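Long-range contacts in DyP-type peroxidase (Thermobifida cellulosilytica, PDB 4GS1), which probably uses hydrogen peroxide at a bound haem to oxidise dyes and related substrates, as in other DyP-type peroxidases: residues Ala49-Ile54 with Met150-Ala155; Val243-Arg248 with Thr369-Ser374; Met317-Tyr322 with Leu338-Trp343. All blocks are in the same frame, centred on the assembly; numbering follows the deposited sequence. Where two conformers were deposited one is given.

Contact 1 (Ala49-Ile54 with Met150-Ala155)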
loop_
_atom_site.group_PDB
_atom_site.type_symbol
_atom_site.label_atom_id
_atom_site.label_comp_id
_atom_site.label_asym_id
_atom_site.label_seq_id
_atom_site.Cartn_x
_atom_site.Cartn_y
_atom_site.Cartn_z
ATOM N N ALA B 49 3.615 -6.129 9.554
ATOM C CA ALA B 49 2.702 -5.027 9.262
ATOM C C ALA B 49 2.134 -5.037 7.842
ATOM O O ALA B 49 1.103 -4.412 7.595
ATOM C CB ALA B 49 3.377 -3.675 9.555
ATOM N N PHE B 50 2.800 -5.721 6.913
ATOM C CA PHE B 50 2.358 -5.714 5.507
ATOM C C PHE B 50 2.147 -7.112 4.967
ATOM O O PHE B 50 2.845 -8.052 5.366
ATOM C CB PHE B 50 3.375 -4.956 4.633
ATOM C CG PHE B 50 3.593 -3.546 5.089
ATOM C CD1 PHE B 50 2.751 -2.530 4.662
ATOM C CD2 PHE B 50 4.612 -3.240 5.986
ATOM C CE1 PHE B 50 2.926 -1.230 5.115
ATOM C CE2 PHE B 50 4.790 -1.939 6.445
ATOM C CZ PHE B 50 3.937 -0.934 6.001
ATOM N N VAL B 51 1.190 -7.246 4.046
ATOM C CA VAL B 51 0.927 -8.525 3.384
ATOM C C VAL B 51 0.638 -8.311 1.902
ATOM O O VAL B 51 0.166 -7.253 1.500
ATOM C CB VAL B 51 -0.271 -9.282 4.036
ATOM C CG1 VAL B 51 -1.624 -8.683 3.588
ATOM C CG2 VAL B 51 -0.223 -10.778 3.708
ATOM N N HIS B 52 0.959 -9.313 1.090
ATOM C CA HIS B 52 0.511 -9.335 -0.301
ATOM C C HIS B 52 0.012 -10.750 -0.530
ATOM O O HIS B 52 0.778 -11.713 -0.430
ATOM C CB HIS B 52 1.662 -8.977 -1.262
ATOM C CG HIS B 52 1.211 -8.506 -2.613
ATOM N ND1 HIS B 52 1.983 -7.678 -3.412
ATOM C CD2 HIS B 52 0.078 -8.753 -3.319
ATOM C CE1 HIS B 52 1.341 -7.432 -4.539
ATOM N NE2 HIS B 52 0.179 -8.070 -4.512
ATOM N N VAL B 53 -1.289 -10.881 -0.784
ATOM C CA VAL B 53 -1.872 -12.188 -1.053
ATOM C C VAL B 53 -2.039 -12.312 -2.550
ATOM O O VAL B 53 -2.598 -11.418 -3.184
ATOM C CB VAL B 53 -3.231 -12.332 -0.352
ATOM C CG1 VAL B 53 -3.863 -13.673 -0.697
ATOM C CG2 VAL B 53 -3.038 -12.229 1.152
ATOM N N ILE B 54 -1.517 -13.391 -3.124
ATOM C CA ILE B 54 -1.570 -13.569 -4.574
ATOM C C ILE B 54 -2.160 -14.924 -4.919
ATOM O O ILE B 54 -1.664 -15.958 -4.465
ATOM C CB ILE B 54 -0.161 -13.476 -5.208
ATOM C CG1 ILE B 54 0.549 -12.205 -4.733
ATOM C CG2 ILE B 54 -0.259 -13.475 -6.744
ATOM C CD1 ILE B 54 2.032 -12.374 -4.527
ATOM N N MET B 150 -1.836 -20.383 -4.231
ATOM C CA MET B 150 -1.788 -19.158 -3.442
ATOM C C MET B 150 -0.403 -18.918 -2.836
ATOM O O MET B 150 0.256 -19.854 -2.376
ATOM C CB MET B 150 -2.845 -19.239 -2.332
ATOM C CG MET B 150 -2.995 -18.000 -1.488
ATOM S SD MET B 150 -1.864 -17.944 -0.091
ATOM C CE MET B 150 -2.093 -19.560 0.640
ATOM N N LEU B 151 0.040 -17.661 -2.846
ATOM C CA LEU B 151 1.161 -17.239 -2.008
ATOM C C LEU B 151 0.655 -16.145 -1.061
ATOM O O LEU B 151 -0.053 -15.230 -1.484
ATOM C CB LEU B 151 2.337 -16.702 -2.829
ATOM C CG LEU B 151 3.153 -17.708 -3.642
ATOM C CD1 LEU B 151 4.233 -16.977 -4.438
ATOM C CD2 LEU B 151 3.778 -18.744 -2.713
ATOM N N GLN B 152 0.985 -16.260 0.224
ATOM C CA GLN B 152 0.827 -15.145 1.153
ATOM C C GLN B 152 2.247 -14.720 1.486
ATOM O O GLN B 152 3.031 -15.517 1.998
ATOM C CB GLN B 152 0.090 -15.560 2.433
ATOM C CG GLN B 152 -0.028 -14.417 3.465
ATOM C CD GLN B 152 -0.609 -14.852 4.797
ATOM O OE1 GLN B 152 -0.222 -15.884 5.366
ATOM N NE2 GLN B 152 -1.526 -14.061 5.312
ATOM N N VAL B 153 2.591 -13.476 1.169
ATOM C CA VAL B 153 3.923 -12.969 1.459
ATOM C C VAL B 153 3.767 -11.834 2.457
ATOM O O VAL B 153 2.944 -10.944 2.260
ATOM C CB VAL B 153 4.631 -12.471 0.181
ATOM C CG1 VAL B 153 6.121 -12.261 0.450
ATOM C CG2 VAL B 153 4.443 -13.459 -0.974
ATOM N N GLY B 154 4.537 -11.863 3.542
ATOM C CA GLY B 154 4.400 -10.841 4.560
ATOM C C GLY B 154 5.748 -10.289 4.982
ATOM O O GLY B 154 6.741 -10.999 4.956
ATOM N N ALA B 155 5.778 -9.022 5.368
ATOM C CA ALA B 155 6.997 -8.419 5.899
ATOM C C ALA B 155 6.661 -7.163 6.663
ATOM O O ALA B 155 5.583 -6.605 6.490
ATOM C CB ALA B 155 7.976 -8.110 4.776
#
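Phe50 and Ala155 begin the antiparallel pairing of two inner strands of the sheet, which runs to Ile54 opposite Leu151, with the short strand axes 167° apart and 4.7 Å from each other at their closest. Six backbone hydrogen bonds hold it, two at each of the pairs Phe50-Ala155, His52-Val153 and Ile54-Leu151. The shortest is His52 N to Val153 O at 2.8 Å; Ile54 N to Leu151 O is the straightest, with 172° at the hydrogen. Between them lie the non-hydrogen-bonded pairs Val51-Gly154 and Val53-Gln152, where CA-H groups turn to carbonyls: Val51 CA is 3.3 Å from Val153 O, and Gly154 CA is 3.3 Å from Phe50 O.

Side-chain contact is sparser. On the face of Val51 and Val53, Val51 CG2, anti to the backbone N, reaches Gln152 CG at 3.7 Å as the two side chains cross. On the other face Ile54 CD1 meets Val153 CG2 at 4.4 Å, and the same methyl lies over the rim of one face of the His52 ring. The Phe50 ring turns away from its partner strand, yet keeps Ala155 O near its plane, 3.5 Å from CD2.

Beyond the pair, Val51 and Val53 pack on Leu339 and Met341, while Leu151 and Val153 pack on helix 158-172. The chemistry is therefore mainly that of paired peptide groups, leaving the largely apolar side chains to bind the sheet to the layers on its two faces.

Contact 2 (Val243-Arg248 with Thr369-Ser374). With HEM (protoporphyrin IX containing Fe), chain F.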
loop_
_atom_site.group_PDB
_atom_site.type_symbol
_atom_site.label_atom_id
_atom_site.label_comp_id
_atom_site.label_asym_id
_atom_site.label_seq_id
_atom_site.Cartn_x
_atom_site.Cartn_y
_atom_site.Cartn_z
ATOM N N VAL B 243 -9.555 -19.163 4.640
ATOM C CA VAL B 243 -10.604 -18.482 3.888
ATOM C C VAL B 243 -10.248 -17.010 3.767
ATOM O O VAL B 243 -10.072 -16.321 4.777
ATOM C CB VAL B 243 -11.981 -18.613 4.570
ATOM C CG1 VAL B 243 -13.002 -17.709 3.860
ATOM C CG2 VAL B 243 -12.441 -20.065 4.544
ATOM N N VAL B 244 -10.131 -16.526 2.533
ATOM C CA VAL B 244 -9.898 -15.107 2.278
ATOM C C VAL B 244 -11.195 -14.456 1.827
ATOM O O VAL B 244 -11.893 -14.994 0.964
ATOM C CB VAL B 244 -8.896 -14.920 1.126
ATOM C CG1 VAL B 244 -8.665 -13.433 0.869
ATOM C CG2 VAL B 244 -7.593 -15.610 1.428
ATOM N N ARG B 245 -11.530 -13.307 2.413
ATOM C CA ARG B 245 -12.625 -12.486 1.893
ATOM C C ARG B 245 -12.160 -11.051 1.728
ATOM O O ARG B 245 -11.622 -10.452 2.659
ATOM C CB ARG B 245 -13.860 -12.546 2.811
ATOM C CG ARG B 245 -14.369 -13.966 3.098
ATOM C CD ARG B 245 -15.161 -14.552 1.923
ATOM N NE ARG B 245 -16.546 -14.061 1.906
ATOM C CZ ARG B 245 -17.556 -14.687 1.311
ATOM N NH1 ARG B 245 -17.349 -15.835 0.673
ATOM N NH2 ARG B 245 -18.782 -14.172 1.367
ATOM N N ARG B 246 -12.355 -10.495 0.535
ATOM C CA ARG B 246 -12.128 -9.073 0.315
ATOM C C ARG B 246 -13.419 -8.338 0.651
ATOM O O ARG B 246 -14.413 -8.461 -0.075
ATOM C CB ARG B 246 -11.711 -8.822 -1.146
ATOM C CG ARG B 246 -11.504 -7.355 -1.484
ATOM C CD ARG B 246 -11.081 -7.166 -2.945
ATOM N NE ARG B 246 -10.992 -5.751 -3.282
ATOM C CZ ARG B 246 -10.187 -5.245 -4.211
ATOM N NH1 ARG B 246 -9.377 -6.041 -4.904
ATOM N NH2 ARG B 246 -10.188 -3.938 -4.435
ATOM N N ILE B 247 -13.425 -7.606 1.772
ATOM C CA ILE B 247 -14.666 -7.013 2.269
ATOM C C ILE B 247 -14.568 -5.502 2.240
ATOM O O ILE B 247 -13.865 -4.896 3.052
ATOM C CB ILE B 247 -15.000 -7.483 3.708
ATOM C CG1 ILE B 247 -14.988 -9.012 3.811
ATOM C CG2 ILE B 247 -16.386 -6.963 4.129
ATOM C CD1 ILE B 247 -15.216 -9.517 5.266
ATOM N N ARG B 248 -15.281 -4.891 1.299
ATOM C CA ARG B 248 -15.313 -3.435 1.185
ATOM C C ARG B 248 -16.127 -2.853 2.330
ATOM O O ARG B 248 -17.199 -3.369 2.665
ATOM C CB ARG B 248 -15.931 -3.007 -0.155
ATOM C CG ARG B 248 -15.946 -1.486 -0.368
ATOM C CD ARG B 248 -16.258 -1.102 -1.827
ATOM N NE ARG B 248 -17.569 -1.576 -2.282
ATOM C CZ ARG B 248 -18.716 -0.912 -2.127
ATOM N NH1 ARG B 248 -18.741 0.266 -1.519
ATOM N NH2 ARG B 248 -19.850 -1.429 -2.589
ATOM N N THR B 369 -20.980 -3.367 4.845
ATOM C CA THR B 369 -19.898 -4.137 4.238
ATOM C C THR B 369 -20.367 -4.834 2.961
ATOM O O THR B 369 -21.554 -5.135 2.814
ATOM C CB THR B 369 -19.366 -5.210 5.211
ATOM O OG1 THR B 369 -20.455 -6.034 5.653
ATOM C CG2 THR B 369 -18.697 -4.564 6.418
ATOM N N ARG B 370 -19.436 -5.087 2.045
ATOM C CA ARG B 370 -19.751 -5.831 0.819
ATOM C C ARG B 370 -18.631 -6.818 0.519
ATOM O O ARG B 370 -17.490 -6.415 0.275
ATOM C CB ARG B 370 -19.921 -4.876 -0.371
ATOM C CG ARG B 370 -21.118 -3.924 -0.291
ATOM C CD ARG B 370 -22.447 -4.680 -0.330
ATOM N NE ARG B 370 -23.596 -3.772 -0.354
ATOM C CZ ARG B 370 -24.302 -3.412 0.718
ATOM N NH1 ARG B 370 -23.996 -3.891 1.922
ATOM N NH2 ARG B 370 -25.327 -2.570 0.583
ATOM N N HIS B 371 -18.945 -8.116 0.546
ATOM C CA HIS B 371 -17.938 -9.129 0.239
ATOM C C HIS B 371 -17.782 -9.218 -1.277
ATOM O O HIS B 371 -18.723 -9.624 -1.967
ATOM C CB HIS B 371 -18.367 -10.492 0.782
ATOM C CG HIS B 371 -18.401 -10.567 2.271
ATOM N ND1 HIS B 371 -17.821 -11.607 2.987
ATOM C CD2 HIS B 371 -18.939 -9.742 3.202
ATOM C CE1 HIS B 371 -18.014 -11.417 4.272
ATOM N NE2 HIS B 371 -18.696 -10.290 4.436
ATOM N N GLU B 372 -16.607 -8.850 -1.791
ATOM C CA GLU B 372 -16.397 -8.727 -3.244
ATOM C C GLU B 372 -15.411 -9.749 -3.802
ATOM O O GLU B 372 -15.313 -9.941 -5.022
ATOM C CB GLU B 372 -15.942 -7.298 -3.596
ATOM C CG GLU B 372 -16.970 -6.234 -3.214
ATOM C CD GLU B 372 -16.551 -4.818 -3.570
ATOM O OE1 GLU B 372 -15.341 -4.545 -3.715
ATOM O OE2 GLU B 372 -17.451 -3.970 -3.717
ATOM N N GLY B 373 -14.658 -10.394 -2.919
ATOM C CA GLY B 373 -13.730 -11.430 -3.340
ATOM C C GLY B 373 -13.690 -12.524 -2.295
ATOM O O GLY B 373 -13.945 -12.263 -1.117
ATOM N N SER B 374 -13.369 -13.745 -2.716
ATOM C CA SER B 374 -13.446 -14.902 -1.826
ATOM C C SER B 374 -12.606 -16.047 -2.354
ATOM O O SER B 374 -12.596 -16.291 -3.557
ATOM C CB SER B 374 -14.901 -15.377 -1.739
ATOM O OG SER B 374 -15.016 -16.502 -0.882
HETATM C CHA HEM F . -15.215 -10.225 16.173
HETATM C CHB HEM F . -14.946 -6.649 12.919
HETATM C CHC HEM F . -16.113 -9.737 9.355
HETATM C CHD HEM F . -15.974 -13.414 12.530
HETATM C C1A HEM F . -15.069 -8.995 15.593
HETATM C C2A HEM F . -14.789 -7.778 16.314
HETATM C C3A HEM F . -14.718 -6.791 15.410
HETATM C C4A HEM F . -14.940 -7.356 14.103
HETATM C CMA HEM F . -14.435 -5.294 15.687
HETATM C CAA HEM F . -14.617 -7.681 17.854
HETATM C CBA HEM F . -13.143 -7.798 18.282
HETATM C CGA HEM F . -12.595 -9.187 18.098
HETATM O O1A HEM F . -12.921 -10.085 18.933
HETATM O O2A HEM F . -11.816 -9.401 17.135
HETATM C C1B HEM F . -15.257 -7.169 11.683
HETATM C C2B HEM F . -15.376 -6.400 10.464
HETATM C C3B HEM F . -15.711 -7.242 9.474
HETATM C C4B HEM F . -15.799 -8.578 10.034
HETATM C CMB HEM F . -15.174 -4.866 10.412
HETATM C CAB HEM F . -15.945 -6.945 7.970
HETATM C CBB HEM F . -15.415 -5.874 7.344
HETATM C C1C HEM F . -16.179 -11.003 9.909
HETATM C C2C HEM F . -16.503 -12.238 9.206
HETATM C C3C HEM F . -16.447 -13.257 10.088
HETATM C C4C HEM F . -16.116 -12.686 11.372
HETATM C CMC HEM F . -16.796 -12.316 7.692
HETATM C CAC HEM F . -16.699 -14.780 9.906
HETATM C CBC HEM F . -17.409 -15.325 8.916
HETATM C C1D HEM F . -15.739 -12.891 13.775
HETATM C C2D HEM F . -15.574 -13.685 14.969
HETATM C C3D HEM F . -15.354 -12.697 16.096
HETATM C C4D HEM F . -15.382 -11.394 15.481
HETATM C CMD HEM F . -15.627 -15.225 15.103
HETATM C CAD HEM F . -15.127 -13.040 17.577
HETATM C CBD HEM F . -16.470 -13.318 18.255
HETATM C CGD HEM F . -16.196 -13.692 19.696
HETATM O O1D HEM F . -16.249 -12.789 20.576
HETATM O O2D HEM F . -15.893 -14.885 19.967
HETATM N NA HEM F . -15.157 -8.722 14.239
HETATM N NB HEM F . -15.526 -8.497 11.390
HETATM N NC HEM F . -15.963 -11.310 11.245
HETATM N ND HEM F . -15.614 -11.540 14.111
HETATM FE FE HEM F . -15.668 -10.014 12.772
HETATM O O HOH W 1 -13.106 -3.753 -2.646
HETATM O O HOH W 2 -19.985 -3.875 -3.919
#
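A classic beta bulge interrupts the antiparallel pairing of 243-248 with 369-374 beside the haem: Glu372 and Gly373 both face Arg246. Arg246 O takes the Glu372 N-H at 2.8 Å and nearly straight (174°), and more weakly that of Gly373, so one carbonyl serves two amides.

On the haem-facing side, Arg245 is bent at chi2 and chi3, which brings its guanidinium to the edge of the His371 ring. Its NE gives a hydrogen bond to His371 ND1 at 3.0 Å, lying in the planes of both groups, which stand 68° apart. NH1 reaches Ser374 OG at 2.9 Å, and NH2 is salt-bridged to Asp138. Ile247 CG1 sits 3.8 Å from the centroid of the imidazole, over its face, as a CH-pi contact. Ile247 CG2 and Thr369 CG2 both touch the haem vinyl carbon CBB.

On the other side, Arg248 NE meets Glu372 OE2 at 2.8 Å in a salt bridge, the nitrogen coming from above the carboxylate plane. Water 2 links Arg248 NH2 to the same oxygen, and Arg329 holds OE1.

Both strands are part of the ferredoxin-like, haem-binding half of this DyP-type peroxidase, with Ile247, Thr369 and His371 lining the haem pocket.

Contact 3 (Met317-Tyr322 with Leu338-Trp343). With HEM (protoporphyrin IX containing Fe), chain F; OXY (oxygen molecule), chain G.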
loop_
_atom_site.group_PDB
_atom_site.type_symbol
_atom_site.label_atom_id
_atom_site.label_comp_id
_atom_site.label_asym_id
_atom_site.label_seq_id
_atom_site.Cartn_x
_atom_site.Cartn_y
_atom_site.Cartn_z
ATOM N N MET B 317 -12.212 -19.750 14.971
ATOM C CA MET B 317 -11.200 -19.540 13.942
ATOM C C MET B 317 -10.141 -18.572 14.450
ATOM O O MET B 317 -10.341 -17.917 15.475
ATOM C CB MET B 317 -11.852 -19.000 12.663
ATOM C CG MET B 317 -12.374 -17.571 12.791
ATOM S SD MET B 317 -13.633 -17.203 11.550
ATOM C CE MET B 317 -15.048 -17.993 12.318
ATOM N N VAL B 318 -9.010 -18.495 13.750
ATOM C CA VAL B 318 -8.048 -17.425 13.988
ATOM C C VAL B 318 -8.146 -16.430 12.849
ATOM O O VAL B 318 -7.931 -16.780 11.689
ATOM C CB VAL B 318 -6.608 -17.948 14.113
ATOM C CG1 VAL B 318 -5.619 -16.794 14.086
ATOM C CG2 VAL B 318 -6.457 -18.737 15.412
ATOM N N ARG B 319 -8.504 -15.195 13.180
ATOM C CA ARG B 319 -8.606 -14.141 12.178
ATOM C C ARG B 319 -7.300 -13.362 12.126
ATOM O O ARG B 319 -6.859 -12.816 13.136
ATOM C CB ARG B 319 -9.800 -13.228 12.500
ATOM C CG ARG B 319 -11.154 -13.889 12.262
ATOM C CD ARG B 319 -12.294 -13.154 12.973
ATOM N NE ARG B 319 -12.119 -13.190 14.428
ATOM C CZ ARG B 319 -12.029 -12.119 15.212
ATOM N NH1 ARG B 319 -12.130 -10.894 14.705
ATOM N NH2 ARG B 319 -11.851 -12.276 16.519
ATOM N N ARG B 320 -6.684 -13.315 10.942
ATOM C CA ARG B 320 -5.371 -12.692 10.768
ATOM C C ARG B 320 -5.459 -11.783 9.552
ATOM O O ARG B 320 -4.833 -12.014 8.520
ATOM C CB ARG B 320 -4.296 -13.774 10.592
ATOM C CG ARG B 320 -2.849 -13.279 10.645
ATOM C CD ARG B 320 -1.904 -14.479 10.510
ATOM N NE ARG B 320 -0.488 -14.109 10.497
ATOM C CZ ARG B 320 0.160 -13.694 9.414
ATOM N NH1 ARG B 320 -0.492 -13.553 8.259
ATOM N NH2 ARG B 320 1.453 -13.398 9.488
ATOM N N GLY B 321 -6.281 -10.749 9.684
ATOM C CA GLY B 321 -6.604 -9.883 8.566
ATOM C C GLY B 321 -5.778 -8.620 8.478
ATOM O O GLY B 321 -4.999 -8.294 9.390
ATOM N N TYR B 322 -5.947 -7.906 7.365
ATOM C CA TYR B 322 -5.192 -6.690 7.092
ATOM C C TYR B 322 -6.137 -5.644 6.533
ATOM O O TYR B 322 -7.184 -5.982 5.969
ATOM C CB TYR B 322 -4.047 -6.963 6.085
ATOM C CG TYR B 322 -2.880 -7.683 6.736
ATOM C CD1 TYR B 322 -1.731 -6.993 7.097
ATOM C CD2 TYR B 322 -2.947 -9.042 7.014
ATOM C CE1 TYR B 322 -0.667 -7.646 7.723
ATOM C CE2 TYR B 322 -1.891 -9.703 7.654
ATOM C CZ TYR B 322 -0.760 -8.992 7.998
ATOM O OH TYR B 322 0.284 -9.640 8.630
ATOM N N LEU B 338 -11.508 -4.463 4.600
ATOM C CA LEU B 338 -10.780 -5.480 5.343
ATOM C C LEU B 338 -10.435 -6.636 4.429
ATOM O O LEU B 338 -11.309 -7.211 3.783
ATOM C CB LEU B 338 -11.634 -5.980 6.511
ATOM C CG LEU B 338 -11.052 -7.077 7.397
ATOM C CD1 LEU B 338 -9.825 -6.555 8.147
ATOM C CD2 LEU B 338 -12.119 -7.548 8.381
ATOM N N LEU B 339 -9.146 -6.940 4.355
ATOM C CA LEU B 339 -8.679 -8.171 3.745
ATOM C C LEU B 339 -8.778 -9.215 4.862
ATOM O O LEU B 339 -7.860 -9.416 5.669
ATOM C CB LEU B 339 -7.259 -7.983 3.181
ATOM C CG LEU B 339 -6.437 -9.221 2.805
ATOM C CD1 LEU B 339 -7.254 -10.163 1.962
ATOM C CD2 LEU B 339 -5.183 -8.801 2.045
ATOM N N PHE B 340 -9.943 -9.854 4.921
ATOM C CA PHE B 340 -10.272 -10.817 5.963
ATOM C C PHE B 340 -9.593 -12.159 5.659
ATOM O O PHE B 340 -9.667 -12.666 4.534
ATOM C CB PHE B 340 -11.803 -10.976 6.007
ATOM C CG PHE B 340 -12.293 -12.026 6.973
ATOM C CD1 PHE B 340 -12.695 -11.672 8.250
ATOM C CD2 PHE B 340 -12.390 -13.365 6.588
ATOM C CE1 PHE B 340 -13.161 -12.638 9.149
ATOM C CE2 PHE B 340 -12.854 -14.334 7.478
ATOM C CZ PHE B 340 -13.238 -13.971 8.758
ATOM N N MET B 341 -8.917 -12.727 6.653
ATOM C CA MET B 341 -8.273 -14.029 6.494
ATOM C C MET B 341 -8.494 -14.892 7.727
ATOM O O MET B 341 -7.985 -14.595 8.808
ATOM C CB MET B 341 -6.785 -13.851 6.193
ATOM C CG MET B 341 -6.538 -13.300 4.797
ATOM S SD MET B 341 -4.796 -13.353 4.366
ATOM C CE MET B 341 -4.314 -11.829 5.030
ATOM N N ALA B 342 -9.283 -15.950 7.565
ATOM C CA ALA B 342 -9.582 -16.840 8.686
ATOM C C ALA B 342 -8.847 -18.157 8.525
ATOM O O ALA B 342 -8.878 -18.760 7.450
ATOM C CB ALA B 342 -11.079 -17.093 8.784
ATOM N N TRP B 343 -8.211 -18.613 9.602
ATOM C CA TRP B 343 -7.484 -19.881 9.595
ATOM C C TRP B 343 -8.200 -20.866 10.498
ATOM O O TRP B 343 -8.607 -20.507 11.605
ATOM C CB TRP B 343 -6.064 -19.650 10.122
ATOM C CG TRP B 343 -5.236 -18.802 9.219
ATOM C CD1 TRP B 343 -5.060 -17.449 9.275
ATOM C CD2 TRP B 343 -4.470 -19.257 8.098
ATOM N NE1 TRP B 343 -4.229 -17.033 8.253
ATOM C CE2 TRP B 343 -3.846 -18.135 7.525
ATOM C CE3 TRP B 343 -4.255 -20.514 7.527
ATOM C CZ2 TRP B 343 -3.028 -18.225 6.404
ATOM C CZ3 TRP B 343 -3.441 -20.606 6.422
ATOM C CH2 TRP B 343 -2.833 -19.475 5.876
HETATM C CHA HEM F . -15.215 -10.225 16.173
HETATM C CHB HEM F . -14.946 -6.649 12.919
HETATM C CHC HEM F . -16.113 -9.737 9.355
HETATM C CHD HEM F . -15.974 -13.414 12.530
HETATM C C1A HEM F . -15.069 -8.995 15.593
HETATM C C2A HEM F . -14.789 -7.778 16.314
HETATM C C3A HEM F . -14.718 -6.791 15.410
HETATM C C4A HEM F . -14.940 -7.356 14.103
HETATM C CMA HEM F . -14.435 -5.294 15.687
HETATM C CAA HEM F . -14.617 -7.681 17.854
HETATM C CBA HEM F . -13.143 -7.798 18.282
HETATM C CGA HEM F . -12.595 -9.187 18.098
HETATM O O1A HEM F . -12.921 -10.085 18.933
HETATM O O2A HEM F . -11.816 -9.401 17.135
HETATM C C1B HEM F . -15.257 -7.169 11.683
HETATM C C2B HEM F . -15.376 -6.400 10.464
HETATM C C3B HEM F . -15.711 -7.242 9.474
HETATM C C4B HEM F . -15.799 -8.578 10.034
HETATM C CMB HEM F . -15.174 -4.866 10.412
HETATM C CAB HEM F . -15.945 -6.945 7.970
HETATM C CBB HEM F . -15.415 -5.874 7.344
HETATM C C1C HEM F . -16.179 -11.003 9.909
HETATM C C2C HEM F . -16.503 -12.238 9.206
HETATM C C3C HEM F . -16.447 -13.257 10.088
HETATM C C4C HEM F . -16.116 -12.686 11.372
HETATM C CMC HEM F . -16.796 -12.316 7.692
HETATM C CAC HEM F . -16.699 -14.780 9.906
HETATM C CBC HEM F . -17.409 -15.325 8.916
HETATM C C1D HEM F . -15.739 -12.891 13.775
HETATM C C2D HEM F . -15.574 -13.685 14.969
HETATM C C3D HEM F . -15.354 -12.697 16.096
HETATM C C4D HEM F . -15.382 -11.394 15.481
HETATM C CMD HEM F . -15.627 -15.225 15.103
HETATM C CAD HEM F . -15.127 -13.040 17.577
HETATM C CBD HEM F . -16.470 -13.318 18.255
HETATM C CGD HEM F . -16.196 -13.692 19.696
HETATM O O1D HEM F . -16.249 -12.789 20.576
HETATM O O2D HEM F . -15.893 -14.885 19.967
HETATM N NA HEM F . -15.157 -8.722 14.239
HETATM N NB HEM F . -15.526 -8.497 11.390
HETATM N NC HEM F . -15.963 -11.310 11.245
HETATM N ND HEM F . -15.614 -11.540 14.111
HETATM FE FE HEM F . -15.668 -10.014 12.772
HETATM O O1 OXY G . -13.321 -10.024 12.260
HETATM O O2 OXY G . -12.022 -9.671 11.655
HETATM O O HOH W 3 -3.281 -14.236 7.437
#
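Val318 pairs with Trp343 and Tyr322 with Leu339 in an antiparallel hairpin, the end-to-end directions 143° apart, with two backbone hydrogen bonds at each pair and a further one from Arg320 N to Met341 O at 2.8 Å between them.

Arg319 and Phe340 meet the haem. Arg319 is bent at chi3 (-63°), which lays its guanidinium flat over the porphyrin, with HEM C4D over its centre, 3.3 Å from its plane. NH1 gives a hydrogen bond to propionate O2A at 2.9 Å and a weak one to O1 of the iron-bound dioxygen; NH2 also binds O2A. The two bonds to O2A, with weak ones to O1A and to the dioxygen, hold the guanidinium in place. The Phe340 and Arg319 side chains cross obliquely; Phe340 CE1 is 3.9 Å from Arg319 CG and 3.4 Å from HEM C2C. Met317 SD lies at the edge of that ring and 3.8 Å from Ala342 CB. Leu338 CD2 touches HEM C3B.

On the opposite face, Arg320 CB lies 4.0 Å from Trp343 CD1 at the edge of the indole. Water 3 joins Arg320 O and NH1 to Trp343 NE1. Met341 CE packs 3.7 Å from Tyr322 CD2, whose hydroxyl binds Pro48 O.

Strand 334-344 is hydrogen-bonded on its other side to strand 240-249, and the face of Leu339, Met341 and Trp343 packs on strands 50-58 and 149-155.

In the fold
From the N terminus, contact 1 comes first: after strand 50-58 the chain runs through helix 66-90 and strand 106-111 before strand 149-155 returns beside it, all in the N-terminal half of the protein. The chain then passes through strand 176-185, the other neighbour of 50-58, into the C-terminal half. Strand 240-249 opens contact 2, which closes only at 369-374; within that long excursion the hairpin of contact 3 forms and closes. Strands 240-249 and 334-344 are neighbours, so contacts 2 and 3 share one sheet and both touch the haem. Contact 1 belongs to the other four-stranded sheet, of the same strand order, and meets contact 3 face to face, their centres about 12 Å apart.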